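Local coordinates for 16L protein (Yaba-like disease virus, PDB 6TQP) that probably acts as a viral Bcl-2 homologue that binds pro-apoptotic partner peptides and thereby inhibits apoptosis of the infected cell, at residues N14-V19 / D139-I144; I20-N25 / K42-I47; E77-I82 / G117-M122. One frame throughout, in Å; residues are numbered along the deposited sequence.

Interaction 1: residues N14-V19 / D139-I144; sequences NSIKNV and DLINFI
Ile16 and Leu140 meet through branches placed by their side-chain torsions. In Ile16 the methyl CG2 lies anti to the backbone N, and CG1 takes the place beside that N (chi1 -72°). The next torsion bends this longer branch back (chi2 -60°), which leaves CG2 and CD1 on the side facing helix 137-148. Leu140 has its CG anti to the backbone N (chi1 173°). This directs the leucine branch point toward helix 12-27, and the second torsion turns CD2 to Ile16. The methyl Leu140 CD2 lies 4.0 Å from Ile16 CG2, and the two side chains cross obliquely.

Ile141 supplies the second touch. Its CG1, not its terminal methyl, is the atom met by Ile16 CD1, again at 4.0 Å. Ile16 CG1 is only slightly farther, 4.2 Å from Ile141 CG1. These two isoleucines slide past one another in opposite directions, so they meet along their flanks. One residue of helix 12-27 thus fits against two consecutive residues of helix 137-148. No hydrogen bond links the segments. The contact is apolar, its three touching residues are buried, and 142 Å² of surface is covered in all. The backbones stay well apart, with 8.4 Å between Ile16 CA and Ile141 CA.

Three other helices close in on this pair. Helix 120-134 touches Ile16 through Ser134, and helix 38-68 lies against both sides, with Tyr39 on Ser15 and Ile141. Helix 96-113 packs through Pro96 on Leu140 and Phe143. The contact joins the first and last helices of the all-helical bundle.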
loop_
_atom_site.group_PDB
_atom_site.type_symbol
_atom_site.label_atom_id
_atom_site.label_comp_id
_atom_site.label_asym_id
_atom_site.label_seq_id
_atom_site.Cartn_x
_atom_site.Cartn_y
_atom_site.Cartn_z
ATOM N N ASN A 14 9.655 -10.764 -4.218
ATOM C CA ASN A 14 8.501 -11.558 -4.618
ATOM C C ASN A 14 7.585 -11.844 -3.432
ATOM O O ASN A 14 6.356 -11.813 -3.567
ATOM C CB ASN A 14 8.978 -12.854 -5.259
ATOM C CG ASN A 14 7.835 -13.703 -5.766
ATOM O OD1 ASN A 14 7.102 -13.305 -6.672
ATOM N ND2 ASN A 14 7.690 -14.888 -5.196
ATOM N N SER A 15 8.162 -12.134 -2.262
ATOM C CA SER A 15 7.345 -12.381 -1.073
ATOM C C SER A 15 6.460 -11.182 -0.767
ATOM O O SER A 15 5.248 -11.320 -0.556
ATOM C CB SER A 15 8.235 -12.698 0.136
ATOM O OG SER A 15 9.015 -13.862 -0.070
ATOM N N ILE A 16 7.057 -9.990 -0.735
ATOM C CA ILE A 16 6.302 -8.779 -0.439
ATOM C C ILE A 16 5.245 -8.525 -1.507
ATOM O O ILE A 16 4.103 -8.167 -1.194
ATOM C CB ILE A 16 7.266 -7.581 -0.278
ATOM C CG1 ILE A 16 8.039 -7.687 1.035
ATOM C CG2 ILE A 16 6.524 -6.259 -0.303
ATOM C CD1 ILE A 16 7.179 -7.693 2.281
ATOM N N LYS A 17 5.602 -8.681 -2.782
ATOM C CA LYS A 17 4.619 -8.471 -3.842
ATOM C C LYS A 17 3.415 -9.387 -3.650
ATOM O O LYS A 17 2.264 -8.953 -3.756
ATOM C CB LYS A 17 5.247 -8.712 -5.213
ATOM C CG LYS A 17 4.317 -8.361 -6.388
ATOM C CD LYS A 17 4.725 -9.031 -7.690
ATOM C CE LYS A 17 4.390 -10.512 -7.693
ATOM N NZ LYS A 17 3.917 -10.959 -9.026
ATOM N N ASN A 18 3.669 -10.662 -3.374
ATOM C CA ASN A 18 2.574 -11.607 -3.174
ATOM C C ASN A 18 1.731 -11.212 -1.979
ATOM O O ASN A 18 0.497 -11.306 -2.017
ATOM C CB ASN A 18 3.127 -13.018 -2.996
ATOM C CG ASN A 18 3.586 -13.614 -4.291
ATOM O OD1 ASN A 18 3.190 -13.154 -5.363
ATOM N ND2 ASN A 18 4.410 -14.654 -4.217
ATOM N N VAL A 19 2.378 -10.746 -0.908
ATOM C CA VAL A 19 1.649 -10.393 0.308
ATOM C C VAL A 19 0.731 -9.204 0.047
ATOM O O VAL A 19 -0.418 -9.170 0.507
ATOM C CB VAL A 19 2.640 -10.115 1.459
ATOM C CG1 VAL A 19 1.935 -9.426 2.624
ATOM C CG2 VAL A 19 3.287 -11.417 1.933
ATOM N N ASP A 139 14.636 -3.682 3.377
ATOM C CA ASP A 139 14.419 -2.569 4.296
ATOM C C ASP A 139 13.006 -2.585 4.859
ATOM O O ASP A 139 12.799 -2.294 6.040
ATOM C CB ASP A 139 14.693 -1.243 3.592
ATOM C CG ASP A 139 16.121 -1.132 3.110
ATOM O OD1 ASP A 139 17.007 -1.730 3.756
ATOM O OD2 ASP A 139 16.353 -0.458 2.082
ATOM N N LEU A 140 12.016 -2.919 4.031
ATOM C CA LEU A 140 10.648 -2.976 4.534
ATOM C C LEU A 140 10.486 -4.125 5.522
ATOM O O LEU A 140 9.849 -3.972 6.570
ATOM C CB LEU A 140 9.666 -3.112 3.371
ATOM C CG LEU A 140 8.195 -3.352 3.713
ATOM C CD1 LEU A 140 7.649 -2.241 4.597
ATOM C CD2 LEU A 140 7.413 -3.434 2.425
ATOM N N ILE A 141 11.063 -5.284 5.208
ATOM C CA ILE A 141 10.949 -6.427 6.103
ATOM C C ILE A 141 11.598 -6.110 7.447
ATOM O O ILE A 141 11.023 -6.375 8.510
ATOM C CB ILE A 141 11.557 -7.673 5.432
ATOM C CG1 ILE A 141 10.676 -8.103 4.242
ATOM C CG2 ILE A 141 11.710 -8.829 6.445
ATOM C CD1 ILE A 141 11.252 -9.225 3.396
ATOM N N ASN A 142 12.788 -5.507 7.427
ATOM C CA ASN A 142 13.448 -5.140 8.679
ATOM C C ASN A 142 12.610 -4.173 9.497
ATOM O O ASN A 142 12.623 -4.226 10.732
ATOM C CB ASN A 142 14.819 -4.523 8.396
ATOM C CG ASN A 142 15.821 -5.541 7.913
ATOM O OD1 ASN A 142 15.613 -6.748 8.058
ATOM N ND2 ASN A 142 16.921 -5.066 7.344
ATOM N N PHE A 143 11.874 -3.282 8.840
ATOM C CA PHE A 143 11.086 -2.306 9.581
ATOM C C PHE A 143 9.914 -2.973 10.290
ATOM O O PHE A 143 9.610 -2.638 11.435
ATOM C CB PHE A 143 10.594 -1.208 8.643
ATOM C CG PHE A 143 9.762 -0.166 9.314
ATOM C CD1 PHE A 143 10.350 0.808 10.098
ATOM C CD2 PHE A 143 8.394 -0.157 9.164
ATOM C CE1 PHE A 143 9.585 1.771 10.710
ATOM C CE2 PHE A 143 7.624 0.802 9.777
ATOM C CZ PHE A 143 8.215 1.764 10.551
ATOM N N ILE A 144 9.242 -3.914 9.627
ATOM C CA ILE A 144 8.055 -4.498 10.242
ATOM C C ILE A 144 8.425 -5.621 11.206
ATOM O O ILE A 144 7.700 -5.865 12.177
ATOM C CB ILE A 144 7.065 -4.975 9.168
ATOM C CG1 ILE A 144 7.694 -6.043 8.283
ATOM C CG2 ILE A 144 6.583 -3.790 8.343
ATOM C CD1 ILE A 144 6.743 -6.586 7.236
#

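Interaction 2: residues I20-N25 / K42-I47; sequences IVFYIN and KLLNLI
Tyr23 and Leu44 mark the nearest backbone approach of segments 20-25 and 42-47, with 7.2 Å between Tyr23 CA and Leu44 CA. Leu44 is the residue that reaches across from helix 38-68 to helix 12-27. Its CG is anti to the backbone N (chi1 173°), and its two methyls divide the work between neighbouring aromatic side chains.

Methyl CD2 goes to Phe22. It lies 3.7 Å from Phe22 CE1 and 3.9 Å from Phe22 CD1, so it rests near the CD1-CE1 bond. The two side chains cross at about a right angle. Methyl CD1 goes to Tyr23 and meets the root of that side chain: Leu44 CD1 is 3.9 Å from Tyr23 CB and 4.0 Å from Tyr23 CD1. Each methyl approaches its ring obliquely. Ile47, one turn on, also points toward segment 20-25 but makes no close contact with it.

Other residues pack around the contact. Phe22 also packs on Leu36 and Glu32 of the connecting loop. Tyr23 leans on Ile103 and Ser107 of helix 96-113, and Val19 of helix 12-27 also touches Leu44.

With no hydrogen bond or salt bridge between the segments, the two helices are joined here purely by hydrocarbon and aromatic packing. The 209 Å² covered, with all three touching residues buried, is consistent with a hydrophobic contribution to holding the helices together in the Bcl-2-type bundle.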
loop_
_atom_site.group_PDB
_atom_site.type_symbol
_atom_site.label_atom_id
_atom_site.label_comp_id
_atom_site.label_asym_id
_atom_site.label_seq_id
_atom_site.Cartn_x
_atom_site.Cartn_y
_atom_site.Cartn_z
ATOM N N ILE A 20 1.213 -8.216 -0.708
ATOM C CA ILE A 20 0.423 -7.008 -0.933
ATOM C C ILE A 20 -0.817 -7.327 -1.766
ATOM O O ILE A 20 -1.930 -6.890 -1.441
ATOM C CB ILE A 20 1.293 -5.926 -1.588
ATOM C CG1 ILE A 20 2.369 -5.470 -0.591
ATOM C CG2 ILE A 20 0.432 -4.728 -2.028
ATOM C CD1 ILE A 20 3.432 -4.583 -1.196
ATOM N N VAL A 21 -0.642 -8.084 -2.848
ATOM C CA VAL A 21 -1.783 -8.439 -3.690
ATOM C C VAL A 21 -2.799 -9.228 -2.883
ATOM O O VAL A 21 -4.006 -8.972 -2.952
ATOM C CB VAL A 21 -1.310 -9.216 -4.930
ATOM C CG1 VAL A 21 -2.510 -9.729 -5.751
ATOM C CG2 VAL A 21 -0.420 -8.326 -5.776
ATOM N N PHE A 22 -2.322 -10.195 -2.097
ATOM C CA PHE A 22 -3.213 -10.983 -1.257
ATOM C C PHE A 22 -3.961 -10.094 -0.274
ATOM O O PHE A 22 -5.183 -10.213 -0.108
ATOM C CB PHE A 22 -2.402 -12.043 -0.519
ATOM C CG PHE A 22 -3.237 -12.981 0.305
ATOM C CD1 PHE A 22 -3.628 -12.633 1.586
ATOM C CD2 PHE A 22 -3.617 -14.214 -0.200
ATOM C CE1 PHE A 22 -4.393 -13.497 2.355
ATOM C CE2 PHE A 22 -4.386 -15.084 0.560
ATOM C CZ PHE A 22 -4.777 -14.726 1.836
ATOM N N TYR A 23 -3.241 -9.179 0.378
ATOM C CA TYR A 23 -3.852 -8.315 1.385
ATOM C C TYR A 23 -4.919 -7.420 0.767
ATOM O O TYR A 23 -6.050 -7.333 1.266
ATOM C CB TYR A 23 -2.771 -7.468 2.062
ATOM C CG TYR A 23 -3.330 -6.545 3.121
ATOM C CD1 TYR A 23 -4.014 -7.054 4.224
ATOM C CD2 TYR A 23 -3.203 -5.173 3.011
ATOM C CE1 TYR A 23 -4.535 -6.213 5.192
ATOM C CE2 TYR A 23 -3.718 -4.326 3.973
ATOM C CZ TYR A 23 -4.373 -4.847 5.064
ATOM O OH TYR A 23 -4.885 -3.983 6.006
ATOM N N ILE A 24 -4.570 -6.732 -0.321
ATOM C CA ILE A 24 -5.529 -5.859 -0.991
ATOM C C ILE A 24 -6.767 -6.644 -1.413
ATOM O O ILE A 24 -7.900 -6.183 -1.227
ATOM C CB ILE A 24 -4.852 -5.157 -2.185
ATOM C CG1 ILE A 24 -3.725 -4.236 -1.694
ATOM C CG2 ILE A 24 -5.872 -4.361 -3.005
ATOM C CD1 ILE A 24 -4.150 -3.130 -0.737
ATOM N N ASN A 25 -6.581 -7.841 -1.982
ATOM C CA ASN A 25 -7.739 -8.646 -2.364
ATOM C C ASN A 25 -8.568 -9.019 -1.144
ATOM O O ASN A 25 -9.803 -9.054 -1.208
ATOM C CB ASN A 25 -7.302 -9.907 -3.113
ATOM C CG ASN A 25 -6.774 -9.610 -4.505
ATOM O OD1 ASN A 25 -7.051 -8.554 -5.083
ATOM N ND2 ASN A 25 -6.008 -10.544 -5.055
ATOM N N LYS A 42 3.628 -15.019 7.416
ATOM C CA LYS A 42 4.182 -14.295 8.555
ATOM C C LYS A 42 4.234 -12.802 8.268
ATOM O O LYS A 42 3.855 -11.981 9.112
ATOM C CB LYS A 42 5.576 -14.825 8.886
ATOM C CG LYS A 42 5.572 -16.194 9.547
ATOM C CD LYS A 42 6.990 -16.739 9.670
ATOM C CE LYS A 42 7.023 -18.084 10.382
ATOM N NZ LYS A 42 6.659 -17.945 11.826
ATOM N N LEU A 43 4.672 -12.437 7.066
ATOM C CA LEU A 43 4.748 -11.027 6.703
ATOM C C LEU A 43 3.364 -10.413 6.611
ATOM O O LEU A 43 3.168 -9.248 6.977
ATOM C CB LEU A 43 5.474 -10.871 5.378
ATOM C CG LEU A 43 6.933 -11.334 5.344
ATOM C CD1 LEU A 43 7.476 -11.187 3.943
ATOM C CD2 LEU A 43 7.821 -10.567 6.323
ATOM N N LEU A 44 2.399 -11.174 6.095
ATOM C CA LEU A 44 1.020 -10.702 6.045
ATOM C C LEU A 44 0.522 -10.301 7.430
ATOM O O LEU A 44 -0.049 -9.217 7.607
ATOM C CB LEU A 44 0.117 -11.788 5.448
ATOM C CG LEU A 44 -1.375 -11.434 5.511
ATOM C CD1 LEU A 44 -1.731 -10.299 4.584
ATOM C CD2 LEU A 44 -2.224 -12.678 5.220
ATOM N N ASN A 45 0.698 -11.178 8.424
ATOM C CA ASN A 45 0.215 -10.871 9.767
ATOM C C ASN A 45 0.815 -9.567 10.289
ATOM O O ASN A 45 0.131 -8.784 10.952
ATOM C CB ASN A 45 0.522 -12.032 10.720
ATOM C CG ASN A 45 -0.290 -13.277 10.387
ATOM O OD1 ASN A 45 -1.338 -13.182 9.751
ATOM N ND2 ASN A 45 0.188 -14.447 10.816
ATOM N N LEU A 46 2.083 -9.302 9.979
ATOM C CA LEU A 46 2.714 -8.074 10.454
ATOM C C LEU A 46 2.155 -6.857 9.725
ATOM O O LEU A 46 1.814 -5.840 10.344
ATOM C CB LEU A 46 4.222 -8.163 10.268
ATOM C CG LEU A 46 4.910 -9.246 11.108
ATOM C CD1 LEU A 46 6.372 -9.368 10.709
ATOM C CD2 LEU A 46 4.787 -8.960 12.605
ATOM N N ILE A 47 2.053 -6.948 8.405
ATOM C CA ILE A 47 1.598 -5.817 7.603
ATOM C C ILE A 47 0.137 -5.512 7.890
ATOM O O ILE A 47 -0.279 -4.346 7.931
ATOM C CB ILE A 47 1.821 -6.129 6.117
ATOM C CG1 ILE A 47 3.307 -5.993 5.778
ATOM C CG2 ILE A 47 0.947 -5.242 5.227
ATOM C CD1 ILE A 47 3.677 -6.598 4.458
#

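Interaction 3: residues E77-I82 / G117-M122; sequences ENIKHI and GKNIPM
Asn119 is the first residue of 117-122 to touch Ile79, the residue through which helix 76-92 makes the whole contact. The methyl Ile79 CD1 packs against the side-chain amide, 3.4 Å from Asn119 OD1 and 3.6 Å from Asn119 ND2. The amide is already engaged. With CG anti to the backbone N (chi1 -176°), its OD1 turns to the start of the next helix and accepts from Met122 N at 2.9 Å. The bond is moderately straight (154°), and the donor stands above the carbonyl plane. Asn119 ND2 makes a weak hydrogen bond to Thr74 O.

Pro121 comes next. Its carbonyl O is 3.6 Å from Ile79 CG2, and its ring carbon CB is 4.1 Å from that same methyl. Met122 closes the run, with its CB 4.1 Å from Ile79 CD1. Its remaining chain packs on helix 96-113 through Ile109 and Val110.

Elsewhere on helix 76-92, His81 ND1 hydrogen-bonds to an acidic side chain of the bound peptide. Ile79 packs on the asparagine-capped start of helix 120-134, joining two helices of a Bcl-2-type fold.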
loop_
_atom_site.group_PDB
_atom_site.type_symbol
_atom_site.label_atom_id
_atom_site.label_comp_id
_atom_site.label_asym_id
_atom_site.label_seq_id
_atom_site.Cartn_x
_atom_site.Cartn_y
_atom_site.Cartn_z
ATOM N N GLU A 77 -8.261 5.722 -18.049
ATOM C CA GLU A 77 -7.399 6.904 -18.072
ATOM C C GLU A 77 -7.135 7.422 -16.666
ATOM O O GLU A 77 -5.999 7.789 -16.333
ATOM C CB GLU A 77 -8.027 8.012 -18.920
ATOM C CG GLU A 77 -8.444 7.595 -20.333
ATOM C CD GLU A 77 -9.874 7.074 -20.409
ATOM O OE1 GLU A 77 -10.133 5.952 -19.922
ATOM O OE2 GLU A 77 -10.741 7.788 -20.957
ATOM N N ASN A 78 -8.169 7.468 -15.826
ATOM C CA ASN A 78 -7.964 7.982 -14.480
ATOM C C ASN A 78 -7.276 6.971 -13.579
ATOM O O ASN A 78 -6.519 7.367 -12.682
ATOM C CB ASN A 78 -9.285 8.410 -13.853
ATOM C CG ASN A 78 -9.077 9.122 -12.537
ATOM O OD1 ASN A 78 -8.427 10.165 -12.487
ATOM N ND2 ASN A 78 -9.604 8.553 -11.462
ATOM N N ILE A 79 -7.511 5.673 -13.788
ATOM C CA ILE A 79 -6.782 4.670 -13.014
ATOM C C ILE A 79 -5.288 4.752 -13.314
ATOM O O ILE A 79 -4.445 4.623 -12.415
ATOM C CB ILE A 79 -7.342 3.264 -13.289
ATOM C CG1 ILE A 79 -8.679 3.089 -12.561
ATOM C CG2 ILE A 79 -6.345 2.199 -12.845
ATOM C CD1 ILE A 79 -9.439 1.850 -12.952
ATOM N N LYS A 80 -4.934 4.943 -14.585
ATOM C CA LYS A 80 -3.530 5.138 -14.934
ATOM C C LYS A 80 -2.975 6.371 -14.233
ATOM O O LYS A 80 -1.854 6.357 -13.714
ATOM C CB LYS A 80 -3.396 5.269 -16.454
ATOM C CG LYS A 80 -2.047 4.869 -17.022
ATOM C CD LYS A 80 -1.172 6.076 -17.265
ATOM C CE LYS A 80 0.167 5.670 -17.855
ATOM N NZ LYS A 80 1.097 6.824 -17.985
ATOM N N HIS A 81 -3.770 7.440 -14.195
ATOM C CA HIS A 81 -3.390 8.665 -13.499
ATOM C C HIS A 81 -3.149 8.407 -12.012
ATOM O O HIS A 81 -2.167 8.895 -11.437
ATOM C CB HIS A 81 -4.494 9.698 -13.720
ATOM C CG HIS A 81 -4.114 11.100 -13.370
ATOM N ND1 HIS A 81 -2.840 11.598 -13.537
ATOM C CD2 HIS A 81 -4.859 12.123 -12.891
ATOM C CE1 HIS A 81 -2.815 12.862 -13.157
ATOM N NE2 HIS A 81 -4.027 13.204 -12.762
ATOM N N ILE A 82 -4.028 7.632 -11.370
ATOM C CA ILE A 82 -3.837 7.305 -9.955
ATOM C C ILE A 82 -2.539 6.531 -9.765
ATOM O O ILE A 82 -1.748 6.812 -8.855
ATOM C CB ILE A 82 -5.042 6.509 -9.419
ATOM C CG1 ILE A 82 -6.303 7.370 -9.470
ATOM C CG2 ILE A 82 -4.777 6.015 -7.997
ATOM C CD1 ILE A 82 -7.582 6.608 -9.200
ATOM N N GLY A 117 -12.293 -7.197 -8.768
ATOM C CA GLY A 117 -11.454 -8.074 -9.561
ATOM C C GLY A 117 -11.661 -7.972 -11.058
ATOM O O GLY A 117 -10.796 -8.429 -11.820
ATOM N N LYS A 118 -12.768 -7.382 -11.509
ATOM C CA LYS A 118 -13.083 -7.369 -12.931
ATOM C C LYS A 118 -12.590 -6.119 -13.651
ATOM O O LYS A 118 -12.503 -6.127 -14.883
ATOM C CB LYS A 118 -14.599 -7.527 -13.132
ATOM C CG LYS A 118 -15.094 -8.974 -12.975
ATOM C CD LYS A 118 -16.496 -9.191 -13.554
ATOM C CE LYS A 118 -16.534 -9.065 -15.078
ATOM N NZ LYS A 118 -15.738 -10.123 -15.762
ATOM N N ASN A 119 -12.253 -5.056 -12.931
ATOM C CA ASN A 119 -11.705 -3.857 -13.558
ATOM C C ASN A 119 -10.227 -4.118 -13.824
ATOM O O ASN A 119 -9.388 -3.945 -12.940
ATOM C CB ASN A 119 -11.906 -2.646 -12.659
ATOM C CG ASN A 119 -11.446 -1.367 -13.305
ATOM O OD1 ASN A 119 -10.334 -1.286 -13.828
ATOM N ND2 ASN A 119 -12.302 -0.353 -13.279
ATOM N N ILE A 120 -9.902 -4.546 -15.044
ATOM C CA ILE A 120 -8.537 -4.994 -15.328
ATOM C C ILE A 120 -7.525 -3.884 -15.104
ATOM O O ILE A 120 -6.493 -4.137 -14.453
ATOM C CB ILE A 120 -8.468 -5.595 -16.743
ATOM C CG1 ILE A 120 -9.338 -6.861 -16.845
ATOM C CG2 ILE A 120 -7.023 -5.883 -17.144
ATOM C CD1 ILE A 120 -9.137 -7.897 -15.736
ATOM N N PRO A 121 -7.721 -2.659 -15.590
ATOM C CA PRO A 121 -6.776 -1.581 -15.246
ATOM C C PRO A 121 -6.528 -1.447 -13.754
ATOM O O PRO A 121 -5.390 -1.194 -13.344
ATOM C CB PRO A 121 -7.452 -0.338 -15.829
ATOM C CG PRO A 121 -8.237 -0.867 -16.987
ATOM C CD PRO A 121 -8.741 -2.213 -16.558
ATOM N N MET A 122 -7.560 -1.620 -12.927
ATOM C CA MET A 122 -7.363 -1.542 -11.483
ATOM C C MET A 122 -6.527 -2.714 -10.981
ATOM O O MET A 122 -5.652 -2.539 -10.129
ATOM C CB MET A 122 -8.718 -1.490 -10.772
ATOM C CG MET A 122 -8.637 -1.222 -9.277
ATOM S SD MET A 122 -7.777 0.319 -8.882
ATOM C CE MET A 122 -7.687 0.203 -7.097
#

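Overall arrangement
Interactions 1 and 2 are neighbours, with centres 9 Å apart, and share helix 12-27. They also touch directly: Val19 CG1 lies 3.8 Å from Ile47 CD1, and Ile144 CD1 is 3.8 Å from Ile47 CG1. Interaction 3 lies across the chain's centre from both, its centre 24 Å from that of interaction 1 and 21 Å from that of interaction 2. Along the sequence, interaction 1 spans the other two, which follow each other in series. The first and last helices thus meet on one side of the chain's centre. Residues of both helix 76-92, in interaction 3, and helix 137-148, in interaction 1, meet the bound peptide.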